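Local coordinates for apical membrane antigen AMA1 (Toxoplasma gondii ME49, PDB 4YIV), which is a microneme protein important for host-cell invasion and forms part of the moving junction between the parasite and its target cell, at residues F101-V106 / Q111-F116; E138-T143 / Y157-D162. All blocks are in the same frame, centred on the assembly; numbering follows the deposited sequence.

How the contacts relate
Both contacts belong to the same PAN-type part of AMA1, and they touch: F116 and I113 of 111-116 meet the ring of F139, while L103 meets that of Y157. Contact 1 joins two limbs of the irregular chain between helix 87-93 and strand 116-117; it runs from a buried polar end at N102 and S114 to an exposed end at V106 and R112. Contact 2 is buried and joins helix 132-141 to strand 159-162. Their chemistry differs accordingly. The loop pair is held by direct hydrogen bonds and a water, whereas the helix meets its strand through apolar packing, with no polar bond between the two segments.

Contact 1: F101-V106 / Q111-F116; sequences FNLNFV and QRISPF
I113 and V106 meet at the outer end of two loop limbs that run nearly antiparallel, and N102 closes the inner end against S114. I113 sends its backbone N to F105 O over a long 3.3 Å, with a nearly straight N-H...O angle of 164°. Its CB lies 3.7 Å from L103 CD2, and its CD1 lies more loosely against the CB of F105. V106 pairs with R112 through a single antiparallel beta bridge. Here the touching is done by the V106 backbone and CB: V106 CA stands 3.3 Å from Q111 O in a CH...O contact, while V106 CG1 only skirts the CA of R112.

Between the two ends, a water accepts from S114 N at 3.0 Å and lies within donating distance of the carbonyl oxygens of L103 and F105. It thereby links the S114 N-H to the carbonyls of the facing limb.

N102 grips S114 twice. With its CG anti to the backbone N (chi1 -169°), the amide extends across to the serine: N102 OD1 accepts from S114 OG at 2.7 Å, and N102 ND2 donates to S114 O at 2.8 Å. The second bond lies in the amide plane of N102 but comes from above the carbonyl plane of S114, 65° out of it. R112, bent at chi3, folds back so that its NH1 reaches the same S114 O at 2.8 Å, much closer to that plane. D83 receives both N102 ND2 and R112 NH1, H169 binds N102 OD1, and I170 N binds S114 OG.

Partners on both its oxygen and its nitrogen fix which way round the N102 amide sits, and they satisfy the buried polar groups that join this loop to strand 167-170.

Contact 2: E138-T143 / Y157-D162; sequences EFAFKT and YPFVYD
The last turn of helix 132-141 approaches the start of strand 159-162 most closely at A140 and F159, whose CA atoms are 6.3 Å apart. A methyl group does the touching. A140 CB points at the strand and lies 3.9 Å from F159 CB and 3.9 Å from F159 CD1, meeting the ring obliquely. The F159 side chain takes the torsion that sets CG between its backbone N and carbonyl carbon (chi1 70°), which lays the ring against the helix, where it also touches C136. Beyond the alanine the packing is looser: A140 CB is 4.1 Å from Y157 O, and T143 lies farther off, its O 4.4 Å from Y157 N.

At the end of the helix, T143 OG1 donates to F139 O at 2.7 Å and at the same time sits over the centre of the F139 ring, 3.9 Å above its plane. K142 NZ reaches back one turn to E138 OE1 in a 2.8 Å salt bridge, met on the anti side of the carboxylate. The E138 carboxylate also accepts from the backbone N atoms of K128 and A129, so it is held from both the helix end and the preceding loop.

Strand 159-162 lies at the middle of a five-stranded antiparallel sheet, between strands 210-213 and 167-170. The helix packs on this sheet: F139 and A140 reach I170, Y161 packs back on L133 and C136, and the disulfide from C136 to C168 ties helix 132-141 covalently to strand 167-170, consistent with the helix-on-sheet core of PAN domains.

Contact 1: F101-V106 / Q111-F116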
ATOM      1  N   PHE A 101     -18.874  -0.454   1.848  1.00 24.10           N
ATOM      2  CA  PHE A 101     -18.164   0.145   2.970  1.00 22.48           C
ATOM      3  C   PHE A 101     -18.250   1.665   2.959  1.00 22.98           C
ATOM      4  O   PHE A 101     -17.873   2.298   3.941  1.00 23.34           O
ATOM      5  CB  PHE A 101     -16.693  -0.235   2.952  1.00 22.08           C
ATOM      6  CG  PHE A 101     -16.379  -1.652   3.384  1.00 20.82           C
ATOM      7  CD1 PHE A 101     -17.359  -2.607   3.597  1.00 23.07           C
ATOM      8  CD2 PHE A 101     -15.066  -2.011   3.568  1.00 19.46           C
ATOM      9  CE1 PHE A 101     -17.005  -3.888   4.000  1.00 22.54           C
ATOM     10  CE2 PHE A 101     -14.709  -3.266   3.943  1.00 19.99           C
ATOM     11  CZ  PHE A 101     -15.695  -4.217   4.177  1.00 20.32           C
ATOM     12  N   ASN A 102     -18.688   2.224   1.837  1.00 21.87           N
ATOM     13  CA  ASN A 102     -18.744   3.666   1.643  1.00 23.11           C
ATOM     14  C   ASN A 102     -19.657   4.419   2.593  1.00 24.97           C
ATOM     15  O   ASN A 102     -20.777   4.005   2.852  1.00 25.66           O
ATOM     16  CB  ASN A 102     -19.137   3.972   0.196  1.00 24.77           C
ATOM     17  CG  ASN A 102     -18.971   5.433  -0.158  1.00 29.98           C
ATOM     18  OD1 ASN A 102     -17.859   5.937  -0.242  1.00 27.67           O
ATOM     19  ND2 ASN A 102     -20.082   6.114  -0.380  1.00 30.38           N
ATOM     20  N   LEU A 103     -19.164   5.544   3.092  1.00 22.26           N
ATOM     21  CA  LEU A 103     -19.933   6.354   4.010  1.00 26.53           C
ATOM     22  C   LEU A 103     -21.114   6.916   3.233  1.00 32.56           C
ATOM     23  O   LEU A 103     -20.941   7.530   2.191  1.00 29.21           O
ATOM     24  CB  LEU A 103     -19.045   7.467   4.559  1.00 25.78           C
ATOM     25  CG  LEU A 103     -19.655   8.497   5.498  1.00 34.94           C
ATOM     26  CD1 LEU A 103     -18.617   8.913   6.521  1.00 38.38           C
ATOM     27  CD2 LEU A 103     -20.106   9.697   4.691  1.00 42.02           C
ATOM     28  N   ASN A 104     -22.315   6.696   3.756  1.00 34.00           N
ATOM     29  CA  ASN A 104     -23.538   7.140   3.097  1.00 34.77           C
ATOM     30  C   ASN A 104     -24.193   8.391   3.667  1.00 36.91           C
ATOM     31  O   ASN A 104     -25.269   8.775   3.231  1.00 43.20           O
ATOM     32  CB  ASN A 104     -24.553   6.002   3.043  1.00 31.25           C
ATOM     33  CG  ASN A 104     -25.147   5.689   4.397  1.00 37.91           C
ATOM     34  OD1 ASN A 104     -24.814   6.321   5.393  1.00 38.51           O
ATOM     35  ND2 ASN A 104     -26.039   4.716   4.437  1.00 41.44           N
ATOM     36  N   PHE A 105     -23.547   9.012   4.640  1.00 37.15           N
ATOM     37  CA  PHE A 105     -24.078  10.221   5.259  1.00 41.06           C
ATOM     38  C   PHE A 105     -24.169  11.403   4.307  1.00 52.49           C
ATOM     39  O   PHE A 105     -23.441  11.483   3.310  1.00 49.56           O
ATOM     40  CB  PHE A 105     -23.221  10.632   6.461  1.00 43.83           C
ATOM     41  CG  PHE A 105     -23.141   9.594   7.551  1.00 46.24           C
ATOM     42  CD1 PHE A 105     -24.142   8.658   7.719  1.00 49.95           C
ATOM     43  CD2 PHE A 105     -22.055   9.560   8.410  1.00 47.79           C
ATOM     44  CE1 PHE A 105     -24.055   7.702   8.723  1.00 50.85           C
ATOM     45  CE2 PHE A 105     -21.969   8.610   9.406  1.00 45.94           C
ATOM     46  CZ  PHE A 105     -22.969   7.685   9.559  1.00 48.41           C
ATOM     47  N   VAL A 106     -25.081  12.318   4.637  1.00 53.36           N
ATOM     48  CA  VAL A 106     -25.244  13.577   3.905  1.00 62.24           C
ATOM     49  C   VAL A 106     -25.072  14.755   4.869  1.00 65.18           C
ATOM     50  O   VAL A 106     -25.211  14.599   6.086  1.00 58.71           O
ATOM     51  CB  VAL A 106     -26.623  13.677   3.207  1.00 59.59           C
ATOM     52  CG1 VAL A 106     -26.826  12.520   2.231  1.00 60.73           C
ATOM     53  CG2 VAL A 106     -27.744  13.701   4.228  1.00 69.11           C
ATOM     54  N   GLN A 111     -26.466  17.128   1.057  1.00 71.09           N
ATOM     55  CA  GLN A 111     -25.325  16.944   0.149  1.00 74.14           C
ATOM     56  C   GLN A 111     -24.498  15.691   0.524  1.00 71.62           C
ATOM     57  O   GLN A 111     -23.995  15.586   1.647  1.00 68.09           O
ATOM     58  CB  GLN A 111     -24.425  18.196   0.194  1.00 75.91           C
ATOM     59  CG  GLN A 111     -23.353  18.303  -0.879  0.60 71.44           C
ATOM     60  CD  GLN A 111     -22.318  19.370  -0.545  0.60 73.32           C
ATOM     61  OE1 GLN A 111     -22.520  20.189   0.358  0.60 75.74           O
ATOM     62  NE2 GLN A 111     -21.201  19.358  -1.263  0.60 65.58           N
ATOM     63  N   ARG A 112     -24.347  14.756  -0.416  1.00 70.45           N
ATOM     64  CA  ARG A 112     -23.559  13.531  -0.191  1.00 57.76           C
ATOM     65  C   ARG A 112     -22.108  13.833   0.184  1.00 54.19           C
ATOM     66  O   ARG A 112     -21.462  14.672  -0.441  1.00 61.30           O
ATOM     67  CB  ARG A 112     -23.601  12.651  -1.442  1.00 53.56           C
ATOM     68  CG  ARG A 112     -22.692  11.448  -1.397  1.00 51.03           C
ATOM     69  CD  ARG A 112     -22.853  10.580  -2.627  1.00 45.39           C
ATOM     70  NE  ARG A 112     -24.068   9.752  -2.594  1.00 52.94           N
ATOM     71  CZ  ARG A 112     -24.177   8.555  -2.005  1.00 57.24           C
ATOM     72  NH1 ARG A 112     -23.155   7.983  -1.359  1.00 43.28           N
ATOM     73  NH2 ARG A 112     -25.335   7.912  -2.058  1.00 54.19           N
ATOM     74  N   ILE A 113     -21.597  13.160   1.215  1.00 45.76           N
ATOM     75  CA  ILE A 113     -20.216  13.357   1.626  1.00 42.28           C
ATOM     76  C   ILE A 113     -19.224  12.457   0.833  1.00 46.12           C
ATOM     77  O   ILE A 113     -18.073  12.868   0.606  1.00 45.12           O
ATOM     78  CB  ILE A 113     -20.052  13.110   3.140  1.00 50.33           C
ATOM     79  CG1 ILE A 113     -20.973  14.072   3.903  1.00 57.54           C
ATOM     80  CG2 ILE A 113     -18.586  13.295   3.565  1.00 48.03           C
ATOM     81  CD1 ILE A 113     -20.894  13.986   5.441  1.00 58.43           C
ATOM     82  N   SER A 114     -19.663  11.265   0.394  1.00 36.40           N
ATOM     83  CA  SER A 114     -18.763  10.313  -0.271  1.00 31.03           C
ATOM     84  C   SER A 114     -19.461   9.421  -1.294  1.00 33.18           C
ATOM     85  O   SER A 114     -20.497   8.864  -0.987  1.00 37.64           O
ATOM     86  CB  SER A 114     -18.105   9.431   0.800  1.00 27.95           C
ATOM     87  OG  SER A 114     -17.201   8.507   0.223  1.00 25.78           O
ATOM     88  N   PRO A 115     -18.863   9.205  -2.481  1.00 28.39           N
ATOM     89  CA  PRO A 115     -17.543   9.707  -2.885  1.00 29.85           C
ATOM     90  C   PRO A 115     -17.587  11.191  -3.211  1.00 31.09           C
ATOM     91  O   PRO A 115     -18.644  11.741  -3.551  1.00 31.13           O
ATOM     92  CB  PRO A 115     -17.201   8.873  -4.117  1.00 27.93           C
ATOM     93  CG  PRO A 115     -18.512   8.455  -4.663  1.00 29.90           C
ATOM     94  CD  PRO A 115     -19.419   8.289  -3.484  1.00 29.42           C
ATOM     95  N   PHE A 116     -16.457  11.848  -3.060  1.00 27.55           N
ATOM     96  CA  PHE A 116     -16.427  13.291  -3.212  1.00 25.19           C
ATOM     97  C   PHE A 116     -15.585  13.605  -4.441  1.00 25.77           C
ATOM     98  O   PHE A 116     -14.518  13.013  -4.625  1.00 24.14           O
ATOM     99  CB  PHE A 116     -15.877  13.970  -1.974  1.00 27.68           C
ATOM    100  CG  PHE A 116     -16.192  15.442  -1.918  1.00 32.71           C
ATOM    101  CD1 PHE A 116     -17.432  15.887  -1.458  1.00 34.63           C
ATOM    102  CD2 PHE A 116     -15.268  16.373  -2.347  1.00 28.84           C
ATOM    103  CE1 PHE A 116     -17.737  17.243  -1.422  1.00 36.46           C
ATOM    104  CE2 PHE A 116     -15.554  17.742  -2.295  1.00 32.62           C
ATOM    105  CZ  PHE A 116     -16.790  18.174  -1.831  1.00 36.56           C
TER
HETATM  106  O   HOH W   1     -22.045   9.895   1.534  1.00 40.72           O

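Contact 2: E138-T143 / Y157-D162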
ATOM      1  N   GLU A 138      -5.971  14.256   2.280  1.00 20.82           N
ATOM      2  CA  GLU A 138      -6.184  15.403   3.156  1.00 18.58           C
ATOM      3  C   GLU A 138      -7.652  15.550   3.512  1.00 21.94           C
ATOM      4  O   GLU A 138      -7.999  15.860   4.651  1.00 22.09           O
ATOM      5  CB  GLU A 138      -5.635  16.669   2.481  1.00 23.55           C
ATOM      6  CG  GLU A 138      -5.708  17.929   3.333  1.00 30.17           C
ATOM      7  CD  GLU A 138      -5.066  19.136   2.639  1.00 29.76           C
ATOM      8  OE1 GLU A 138      -5.085  20.219   3.249  1.00 33.88           O
ATOM      9  OE2 GLU A 138      -4.566  18.997   1.488  1.00 32.30           O
ATOM     10  N   PHE A 139      -8.516  15.309   2.530  1.00 20.83           N
ATOM     11  CA  PHE A 139      -9.947  15.301   2.748  1.00 22.58           C
ATOM     12  C   PHE A 139     -10.339  14.273   3.810  1.00 24.79           C
ATOM     13  O   PHE A 139     -11.157  14.548   4.694  1.00 24.52           O
ATOM     14  CB  PHE A 139     -10.672  15.000   1.447  1.00 22.51           C
ATOM     15  CG  PHE A 139     -12.156  14.951   1.590  1.00 28.35           C
ATOM     16  CD1 PHE A 139     -12.855  16.065   2.014  1.00 29.13           C
ATOM     17  CD2 PHE A 139     -12.855  13.783   1.286  1.00 27.92           C
ATOM     18  CE1 PHE A 139     -14.243  16.019   2.159  1.00 33.58           C
ATOM     19  CE2 PHE A 139     -14.243  13.718   1.430  1.00 28.47           C
ATOM     20  CZ  PHE A 139     -14.936  14.824   1.853  1.00 30.21           C
ATOM     21  N   ALA A 140      -9.738  13.095   3.729  1.00 21.08           N
ATOM     22  CA  ALA A 140      -9.978  12.057   4.746  1.00 23.23           C
ATOM     23  C   ALA A 140      -9.419  12.508   6.113  1.00 22.99           C
ATOM     24  O   ALA A 140     -10.065  12.327   7.162  1.00 22.39           O
ATOM     25  CB  ALA A 140      -9.346  10.745   4.307  1.00 20.99           C
ATOM     26  N   PHE A 141      -8.249  13.123   6.108  1.00 21.46           N
ATOM     27  CA  PHE A 141      -7.660  13.563   7.380  1.00 23.25           C
ATOM     28  C   PHE A 141      -8.533  14.630   8.059  1.00 27.00           C
ATOM     29  O   PHE A 141      -8.624  14.678   9.295  1.00 25.91           O
ATOM     30  CB  PHE A 141      -6.246  14.099   7.198  1.00 23.37           C
ATOM     31  CG  PHE A 141      -5.590  14.457   8.494  1.00 23.38           C
ATOM     32  CD1 PHE A 141      -5.164  13.463   9.377  1.00 23.51           C
ATOM     33  CD2 PHE A 141      -5.447  15.796   8.870  1.00 26.76           C
ATOM     34  CE1 PHE A 141      -4.577  13.800  10.600  1.00 27.18           C
ATOM     35  CE2 PHE A 141      -4.867  16.138  10.094  1.00 29.83           C
ATOM     36  CZ  PHE A 141      -4.433  15.145  10.960  1.00 24.71           C
ATOM     37  N   LYS A 142      -9.219  15.447   7.253  1.00 26.01           N
ATOM     38  CA  LYS A 142     -10.076  16.495   7.789  1.00 27.70           C
ATOM     39  C   LYS A 142     -11.520  16.060   8.025  1.00 32.75           C
ATOM     40  O   LYS A 142     -12.355  16.876   8.380  1.00 34.30           O
ATOM     41  CB  LYS A 142     -10.012  17.710   6.846  1.00 29.50           C
ATOM     42  CG  LYS A 142      -8.630  18.327   6.874  1.00 32.97           C
ATOM     43  CD  LYS A 142      -8.462  19.515   5.920  1.00 31.04           C
ATOM     44  CE  LYS A 142      -7.047  20.060   6.061  1.00 34.61           C
ATOM     45  NZ  LYS A 142      -6.788  21.258   5.230  1.00 36.99           N
ATOM     46  N   THR A 143     -11.790  14.769   7.866  1.00 28.37           N
ATOM     47  CA  THR A 143     -13.113  14.177   8.079  1.00 35.09           C
ATOM     48  C   THR A 143     -13.039  13.254   9.321  1.00 32.40           C
ATOM     49  O   THR A 143     -12.273  12.293   9.343  1.00 35.21           O
ATOM     50  CB  THR A 143     -13.593  13.358   6.822  1.00 31.92           C
ATOM     51  OG1 THR A 143     -13.684  14.209   5.659  1.00 28.85           O
ATOM     52  CG2 THR A 143     -14.946  12.729   7.045  1.00 32.84           C
ATOM     53  N   TYR A 157     -11.760   7.968   9.347  1.00 21.89           N
ATOM     54  CA  TYR A 157     -11.985   6.848   8.445  1.00 21.53           C
ATOM     55  C   TYR A 157     -10.901   6.752   7.389  1.00 22.36           C
ATOM     56  O   TYR A 157     -10.361   7.792   6.957  1.00 22.59           O
ATOM     57  CB  TYR A 157     -13.327   6.994   7.733  1.00 24.15           C
ATOM     58  CG  TYR A 157     -14.495   7.147   8.644  1.00 26.53           C
ATOM     59  CD1 TYR A 157     -14.991   6.066   9.386  1.00 26.07           C
ATOM     60  CD2 TYR A 157     -15.126   8.368   8.748  1.00 26.90           C
ATOM     61  CE1 TYR A 157     -16.088   6.237  10.222  1.00 31.12           C
ATOM     62  CE2 TYR A 157     -16.209   8.545   9.556  1.00 32.81           C
ATOM     63  CZ  TYR A 157     -16.697   7.485  10.294  1.00 32.38           C
ATOM     64  OH  TYR A 157     -17.800   7.704  11.106  1.00 36.92           O
ATOM     65  N   PRO A 158     -10.605   5.517   6.936  1.00 19.85           N
ATOM     66  CA  PRO A 158      -9.705   5.347   5.797  1.00 19.11           C
ATOM     67  C   PRO A 158     -10.389   5.763   4.486  1.00 18.49           C
ATOM     68  O   PRO A 158     -11.607   6.028   4.447  1.00 20.09           O
ATOM     69  CB  PRO A 158      -9.357   3.858   5.851  1.00 18.32           C
ATOM     70  CG  PRO A 158     -10.613   3.221   6.405  1.00 20.64           C
ATOM     71  CD  PRO A 158     -11.119   4.218   7.430  1.00 22.17           C
ATOM     72  N   PHE A 159      -9.602   5.893   3.429  1.00 20.49           N
ATOM     73  CA  PHE A 159     -10.134   6.348   2.159  1.00 19.87           C
ATOM     74  C   PHE A 159      -9.737   5.401   1.043  1.00 19.45           C
ATOM     75  O   PHE A 159      -8.772   4.652   1.164  1.00 17.33           O
ATOM     76  CB  PHE A 159      -9.632   7.786   1.794  1.00 20.43           C
ATOM     77  CG  PHE A 159      -8.178   7.847   1.456  1.00 20.40           C
ATOM     78  CD1 PHE A 159      -7.240   8.031   2.448  1.00 18.57           C
ATOM     79  CD2 PHE A 159      -7.734   7.691   0.143  1.00 22.12           C
ATOM     80  CE1 PHE A 159      -5.885   8.069   2.163  1.00 19.37           C
ATOM     81  CE2 PHE A 159      -6.368   7.730  -0.155  1.00 23.23           C
ATOM     82  CZ  PHE A 159      -5.435   7.926   0.879  1.00 20.85           C
ATOM     83  N   VAL A 160     -10.465   5.506  -0.069  1.00 19.92           N
ATOM     84  CA  VAL A 160     -10.011   4.935  -1.327  1.00 21.15           C
ATOM     85  C   VAL A 160     -10.090   6.038  -2.379  1.00 19.87           C
ATOM     86  O   VAL A 160     -11.149   6.666  -2.583  1.00 21.85           O
ATOM     87  CB  VAL A 160     -10.855   3.686  -1.774  1.00 21.68           C
ATOM     88  CG1 VAL A 160     -10.496   3.280  -3.200  1.00 21.66           C
ATOM     89  CG2 VAL A 160     -10.625   2.509  -0.809  1.00 24.27           C
ATOM     90  N   TYR A 161      -8.965   6.264  -3.037  1.00 18.61           N
ATOM     91  CA  TYR A 161      -8.948   7.166  -4.194  1.00 19.89           C
ATOM     92  C   TYR A 161      -9.148   6.335  -5.460  1.00 22.41           C
ATOM     93  O   TYR A 161      -8.376   5.412  -5.762  1.00 20.85           O
ATOM     94  CB  TYR A 161      -7.647   7.981  -4.268  1.00 21.06           C
ATOM     95  CG  TYR A 161      -7.697   9.038  -5.379  1.00 21.44           C
ATOM     96  CD1 TYR A 161      -8.731   9.949  -5.423  1.00 25.19           C
ATOM     97  CD2 TYR A 161      -6.754   9.063  -6.407  1.00 24.94           C
ATOM     98  CE1 TYR A 161      -8.829  10.879  -6.440  1.00 27.53           C
ATOM     99  CE2 TYR A 161      -6.847  10.013  -7.447  1.00 27.71           C
ATOM    100  CZ  TYR A 161      -7.882  10.908  -7.445  1.00 28.75           C
ATOM    101  OH  TYR A 161      -8.015  11.855  -8.451  1.00 33.18           O
ATOM    102  N   ASP A 162     -10.200   6.686  -6.199  1.00 23.10           N
ATOM    103  CA  ASP A 162     -10.486   6.098  -7.493  1.00 22.59           C
ATOM    104  C   ASP A 162      -9.877   7.065  -8.479  1.00 23.11           C
ATOM    105  O   ASP A 162     -10.433   8.148  -8.692  1.00 22.19           O
ATOM    106  CB  ASP A 162     -12.000   5.929  -7.716  1.00 23.55           C
ATOM    107  CG  ASP A 162     -12.344   5.317  -9.090  1.00 28.26           C
ATOM    108  OD1 ASP A 162     -11.508   5.418 -10.041  1.00 27.61           O
ATOM    109  OD2 ASP A 162     -13.471   4.756  -9.207  1.00 27.17           O
TER